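Local coordinates for protein hydrazine synthase subunit beta (Candidatus Kuenenia stuttgartiensis, PDB 5C2V) that forms part of the hydrazine synthase complex, which condenses nitric oxide with ammonium, and may modulate passage of the hydroxylamine intermediate between the active sites of its partner subunits, at residues R243-D248 with G306-Y311; L249-G254 with M275-I280. All blocks are in the same frame, centred on the assembly; numbering follows the deposited sequence.

In the fold
Both contacts lie where two neighbouring four-stranded sheets of the beta-propeller meet. Contact 1 joins the end of strand 241-245, outermost in its sheet, to the short, weakly bonded helical turn at about 308-311 that leads into strand 312-317; contact 2 ties the following loop, 249-254, to strand 277-282 of that next sheet. Their centres are about 11 Å apart, and Asp247 OD1 probably accepts a hydrogen bond from Asp253 N at 2.8 Å, so a carboxylate of contact 1 holds the loop of contact 2. Contact 1 reaches the bound trimethyl glycine through Arg243. In contact 2, Tyr252's side chain lies about 12 Å from a bound magnesium ion, and Gly254 about 12 Å from a heme c.

Contact 1 (R243-D248 with G306-Y311); sequences RLPLDD and GLVRDY. With BET (trimethyl glycine), chain R.
Tyr311 delivers its hydroxyl to the backbone of the strand end: OH donates to Pro245 O at 2.9 Å, on a lone pair in the carbonyl plane, with the acceptor at the ring edge. A chi1 of 45°, which sets CG between the backbone N and the carbonyl carbon, aims the ring at this spot. Proline suits position 245, since it brings no N-H needing an acceptor, and its ring crosses Leu307 at about a right angle, CD 4.1 Å from Leu307 CD2. Val308 sits among the polar groups, CG1 lying against Pro245 O and CG2 against Asp247 O and Asp248 OD1. A water takes Asp247 O as acceptor at 2.6 Å and in turn receives a long, weak bond from Val308 N; of the Asp247 carboxylate, OD2 takes Asn228 N and OD1 is occupied by Asp253 N. At the far end, Arg309 NH2 meets Asp248 OD2 at 3.2 Å in a salt bridge. The oxygen lies in the guanidinium plane, but the donor stands 58° out of the carboxylate plane, so this is no flat bidentate pair; NE adds a weak bond to OD1. Arg315 is the stronger partner of Asp248, whose carboxylate thus serves two arginines.

Arg243 faces the other way, bent at chi3 (-75°) to bring its guanidinium edge to the trimethyl glycine carboxylate: NH2 bonds OXT at 2.9 Å, while both bonds from NH1 are weak. Asp299 pairs with NH2 and His187 O accepts from NH1; His187, Glu188 and Arg302 complete the pocket. Strand 226-234 borders the segment through backbone bonds at Leu244 and Leu246, while helix 283-291 packs on Leu244, Leu307 and Tyr311, and strand 277-282 sends Leu281 against Leu246 and Tyr311.

Contact 2 (L249-G254 with M275-I280); sequences LNNYDG and MHRVTI
Arg277 and Asn251 reach for each other from opposite directions, and the guanidinium grips the amide end-on, NH1 and NH2 both donating to the one oxygen. Arg277 NH2 lies 2.9 Å and Arg277 NH1 3.1 Å from Asn251 OD1, which is close to the guanidinium plane. The amide is turned 53° against that plane, and NH2 approaches OD1 from above the carbonyl plane rather than on a lone pair, whereas NH1 is only slightly tilted from it. The chain of Arg277 runs extended from CG to NE, which carries its head across to the loop. Arginine suits the place because its flat head can donate to the amide through NH1 and NH2 and to the carboxylate through NE and NH2, two different edges.

Asp253 comes in at about a right angle to Arg277. Its OD1 forms a salt bridge with NH2, although that oxygen sits too close to the guanidinium in the model for its exact place to be trusted. The other oxygen, OD2, accepts from Thr279 OG1 at 3.1 Å, again from above the carboxylate plane. Thr279 projects its side chain toward the loop, and chi1 (-72°), with OG1 anti to the carbonyl carbon, lets the hydroxyl reach OD2. Met275 covers part of one guanidinium face with CB, 3.7 Å above the plane and offset toward the rim, while its CG rests beside Tyr252 O and Gly254 N; glycine there brings no side chain to the methionine. His276 and Arg277 form a G1 beta bulge opposite Val272.

With every touching residue buried, the positive head of Arg277 is answered by a carboxylate, an amide oxygen and, weakly, Met4 O of the alpha subunit. The charge of Asp253 is probably balanced by Arg277, with a weaker, longer ion pair to Arg315, and the polar network joins the loop to strand 277-282 beside the alpha and gamma subunits.

Contact 1 (R243-D248 with G306-Y311)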
# COMPACT_ATOMS: atom_id res chain seq x y z
N ARG B 243 -28.99 -19.42 5.06
CA ARG B 243 -29.18 -18.72 6.32
C ARG B 243 -28.54 -17.35 6.25
O ARG B 243 -27.33 -17.23 6.07
CB ARG B 243 -28.59 -19.54 7.48
CG ARG B 243 -29.20 -20.93 7.63
CD ARG B 243 -28.34 -21.83 8.50
NE ARG B 243 -27.14 -22.28 7.81
CZ ARG B 243 -26.14 -22.93 8.39
NH1 ARG B 243 -26.18 -23.20 9.69
NH2 ARG B 243 -25.09 -23.31 7.68
N LEU B 244 -29.36 -16.30 6.37
CA LEU B 244 -28.87 -14.94 6.19
C LEU B 244 -29.10 -14.10 7.44
O LEU B 244 -30.10 -14.26 8.13
CB LEU B 244 -29.55 -14.29 4.98
CG LEU B 244 -29.25 -14.95 3.63
CD1 LEU B 244 -29.97 -14.22 2.51
CD2 LEU B 244 -27.76 -15.00 3.37
N PRO B 245 -28.16 -13.18 7.74
CA PRO B 245 -28.22 -12.34 8.94
C PRO B 245 -29.30 -11.26 8.85
O PRO B 245 -29.55 -10.76 7.76
CB PRO B 245 -26.83 -11.71 8.99
CG PRO B 245 -26.41 -11.65 7.56
CD PRO B 245 -26.95 -12.90 6.93
N LEU B 246 -29.98 -10.99 9.96
CA LEU B 246 -30.80 -9.78 10.08
C LEU B 246 -30.11 -8.64 10.85
O LEU B 246 -30.68 -7.56 10.98
CB LEU B 246 -32.13 -10.12 10.76
CG LEU B 246 -33.09 -10.93 9.89
CD1 LEU B 246 -34.21 -11.52 10.73
CD2 LEU B 246 -33.65 -10.05 8.78
N ASP B 247 -28.90 -8.87 11.34
CA ASP B 247 -28.30 -7.96 12.31
C ASP B 247 -27.16 -7.10 11.76
O ASP B 247 -26.41 -7.53 10.89
CB ASP B 247 -27.77 -8.75 13.51
CG ASP B 247 -28.82 -9.64 14.14
OD1 ASP B 247 -29.97 -9.18 14.33
OD2 ASP B 247 -28.50 -10.81 14.45
N ASP B 248 -27.05 -5.89 12.29
CA ASP B 248 -25.84 -5.09 12.12
C ASP B 248 -24.84 -5.55 13.17
O ASP B 248 -25.14 -6.43 13.98
CB ASP B 248 -26.12 -3.59 12.27
CG ASP B 248 -27.07 -3.07 11.21
OD1 ASP B 248 -27.17 -3.69 10.13
OD2 ASP B 248 -27.71 -2.02 11.44
N GLY B 306 -22.04 -7.15 8.29
CA GLY B 306 -22.23 -6.00 7.44
C GLY B 306 -23.07 -6.30 6.21
O GLY B 306 -23.35 -5.41 5.41
N LEU B 307 -23.47 -7.56 6.05
CA LEU B 307 -24.11 -8.02 4.82
C LEU B 307 -25.52 -7.47 4.62
O LEU B 307 -25.92 -7.16 3.50
CB LEU B 307 -24.14 -9.55 4.78
CG LEU B 307 -24.77 -10.19 3.54
CD1 LEU B 307 -24.03 -9.76 2.28
CD2 LEU B 307 -24.78 -11.70 3.65
N VAL B 308 -26.27 -7.36 5.72
CA VAL B 308 -27.65 -6.88 5.68
C VAL B 308 -27.82 -5.59 4.88
O VAL B 308 -28.76 -5.46 4.10
CB VAL B 308 -28.20 -6.65 7.10
CG1 VAL B 308 -28.55 -7.96 7.74
CG2 VAL B 308 -27.19 -5.92 7.95
N ARG B 309 -26.88 -4.67 5.07
CA ARG B 309 -26.94 -3.35 4.45
C ARG B 309 -27.00 -3.43 2.93
O ARG B 309 -27.41 -2.47 2.27
CB ARG B 309 -25.74 -2.51 4.88
CG ARG B 309 -25.77 -2.12 6.35
CD ARG B 309 -27.08 -1.45 6.70
NE ARG B 309 -27.12 -1.00 8.09
CZ ARG B 309 -26.74 0.21 8.50
NH1 ARG B 309 -26.30 1.10 7.62
NH2 ARG B 309 -26.81 0.53 9.78
N ASP B 310 -26.61 -4.57 2.37
CA ASP B 310 -26.75 -4.76 0.94
C ASP B 310 -28.23 -4.88 0.56
O ASP B 310 -28.71 -4.15 -0.30
CB ASP B 310 -25.98 -6.01 0.48
CG ASP B 310 -24.47 -5.84 0.63
OD1 ASP B 310 -24.02 -4.71 0.88
OD2 ASP B 310 -23.75 -6.85 0.48
N TYR B 311 -28.94 -5.80 1.21
CA TYR B 311 -30.36 -5.99 0.90
C TYR B 311 -31.36 -5.28 1.83
O TYR B 311 -32.56 -5.45 1.66
CB TYR B 311 -30.71 -7.48 0.85
CG TYR B 311 -30.15 -8.35 1.96
CD1 TYR B 311 -30.77 -8.40 3.20
CD2 TYR B 311 -29.03 -9.14 1.75
CE1 TYR B 311 -30.27 -9.21 4.21
CE2 TYR B 311 -28.53 -9.95 2.75
CZ TYR B 311 -29.15 -9.98 3.98
OH TYR B 311 -28.65 -10.78 4.98
N BET R . -22.35 -27.55 10.56
CA BET R . -23.39 -26.67 11.24
C BET R . -23.67 -25.36 10.34
O BET R . -23.26 -24.29 10.86
OXT BET R . -24.25 -25.58 9.25
C1 BET R . -21.63 -28.40 11.60
C2 BET R . -21.30 -26.71 9.84
C3 BET R . -23.02 -28.53 9.61
O HOH W 1 -25.49 -8.69 8.79

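Contact 2 (L249-G254 with M275-I280)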
# COMPACT_ATOMS: atom_id res chain seq x y z
N LEU B 249 -23.65 -4.95 13.18
CA LEU B 249 -22.65 -5.30 14.18
C LEU B 249 -23.13 -4.87 15.57
O LEU B 249 -23.17 -5.68 16.49
CB LEU B 249 -21.31 -4.64 13.87
CG LEU B 249 -20.19 -4.92 14.88
CD1 LEU B 249 -19.80 -6.39 14.88
CD2 LEU B 249 -18.98 -4.04 14.62
N ASN B 250 -23.47 -3.59 15.70
CA ASN B 250 -23.97 -3.05 16.95
C ASN B 250 -25.50 -2.94 17.03
O ASN B 250 -26.04 -2.45 18.03
CB ASN B 250 -23.33 -1.69 17.21
CG ASN B 250 -21.82 -1.77 17.30
OD1 ASN B 250 -21.27 -2.09 18.36
ND2 ASN B 250 -21.14 -1.50 16.20
N ASN B 251 -26.21 -3.37 15.99
CA ASN B 251 -27.67 -3.31 15.97
C ASN B 251 -28.29 -4.63 15.55
O ASN B 251 -28.07 -5.10 14.43
CB ASN B 251 -28.15 -2.18 15.06
CG ASN B 251 -29.55 -1.70 15.40
OD1 ASN B 251 -30.37 -2.45 15.92
ND2 ASN B 251 -29.82 -0.43 15.12
N TYR B 252 -29.08 -5.23 16.43
CA TYR B 252 -29.65 -6.55 16.20
C TYR B 252 -31.17 -6.48 16.14
O TYR B 252 -31.78 -5.61 16.76
CB TYR B 252 -29.21 -7.52 17.30
CG TYR B 252 -27.72 -7.78 17.33
CD1 TYR B 252 -26.83 -6.81 17.78
CD2 TYR B 252 -27.19 -9.00 16.93
CE1 TYR B 252 -25.48 -7.03 17.81
CE2 TYR B 252 -25.83 -9.24 16.96
CZ TYR B 252 -24.98 -8.25 17.40
OH TYR B 252 -23.62 -8.48 17.44
N ASP B 253 -31.80 -7.41 15.43
CA ASP B 253 -33.26 -7.46 15.44
C ASP B 253 -33.69 -8.58 16.37
O ASP B 253 -33.65 -9.74 15.99
CB ASP B 253 -33.82 -7.72 14.04
CG ASP B 253 -33.70 -6.52 13.13
OD1 ASP B 253 -33.83 -5.38 13.62
OD2 ASP B 253 -33.48 -6.71 11.91
N GLY B 254 -34.17 -8.23 17.56
CA GLY B 254 -34.51 -9.23 18.55
C GLY B 254 -35.75 -10.03 18.20
O GLY B 254 -36.81 -9.45 17.97
N MET B 275 -37.30 -5.92 19.30
CA MET B 275 -36.84 -4.57 18.99
C MET B 275 -37.97 -3.64 18.55
O MET B 275 -37.72 -2.50 18.18
CB MET B 275 -35.75 -4.60 17.93
CG MET B 275 -34.44 -5.18 18.43
SD MET B 275 -33.94 -4.47 20.01
CE MET B 275 -33.52 -2.80 19.51
N HIS B 276 -39.20 -4.16 18.55
CA HIS B 276 -40.39 -3.35 18.27
C HIS B 276 -40.32 -2.60 16.95
O HIS B 276 -40.55 -1.39 16.91
CB HIS B 276 -40.62 -2.34 19.40
CG HIS B 276 -40.40 -2.89 20.77
ND1 HIS B 276 -41.12 -3.96 21.27
CD2 HIS B 276 -39.54 -2.53 21.75
CE1 HIS B 276 -40.71 -4.22 22.49
NE2 HIS B 276 -39.75 -3.37 22.81
N ARG B 277 -40.00 -3.30 15.86
CA ARG B 277 -39.88 -2.60 14.58
C ARG B 277 -40.11 -3.53 13.40
O ARG B 277 -39.98 -4.74 13.52
CB ARG B 277 -38.50 -1.95 14.47
CG ARG B 277 -37.35 -2.95 14.45
CD ARG B 277 -36.03 -2.27 14.79
NE ARG B 277 -34.90 -3.18 14.67
CZ ARG B 277 -33.68 -2.93 15.14
NH1 ARG B 277 -33.42 -1.78 15.75
NH2 ARG B 277 -32.71 -3.82 14.98
N VAL B 278 -40.44 -2.97 12.24
CA VAL B 278 -40.65 -3.78 11.05
C VAL B 278 -39.46 -3.68 10.11
O VAL B 278 -39.15 -2.60 9.60
CB VAL B 278 -41.93 -3.39 10.30
CG1 VAL B 278 -42.06 -4.19 9.01
CG2 VAL B 278 -43.15 -3.60 11.19
N THR B 279 -38.79 -4.80 9.87
CA THR B 279 -37.65 -4.84 8.97
C THR B 279 -38.09 -5.19 7.55
O THR B 279 -38.64 -6.26 7.30
CB THR B 279 -36.59 -5.85 9.44
OG1 THR B 279 -35.93 -5.34 10.61
CG2 THR B 279 -35.55 -6.08 8.36
N ILE B 280 -37.84 -4.27 6.63
CA ILE B 280 -38.20 -4.45 5.23
C ILE B 280 -36.95 -4.70 4.38
O ILE B 280 -36.01 -3.89 4.39
CB ILE B 280 -38.96 -3.24 4.67
CG1 ILE B 280 -40.08 -2.83 5.63
CG2 ILE B 280 -39.50 -3.54 3.28
CD1 ILE B 280 -40.82 -1.59 5.21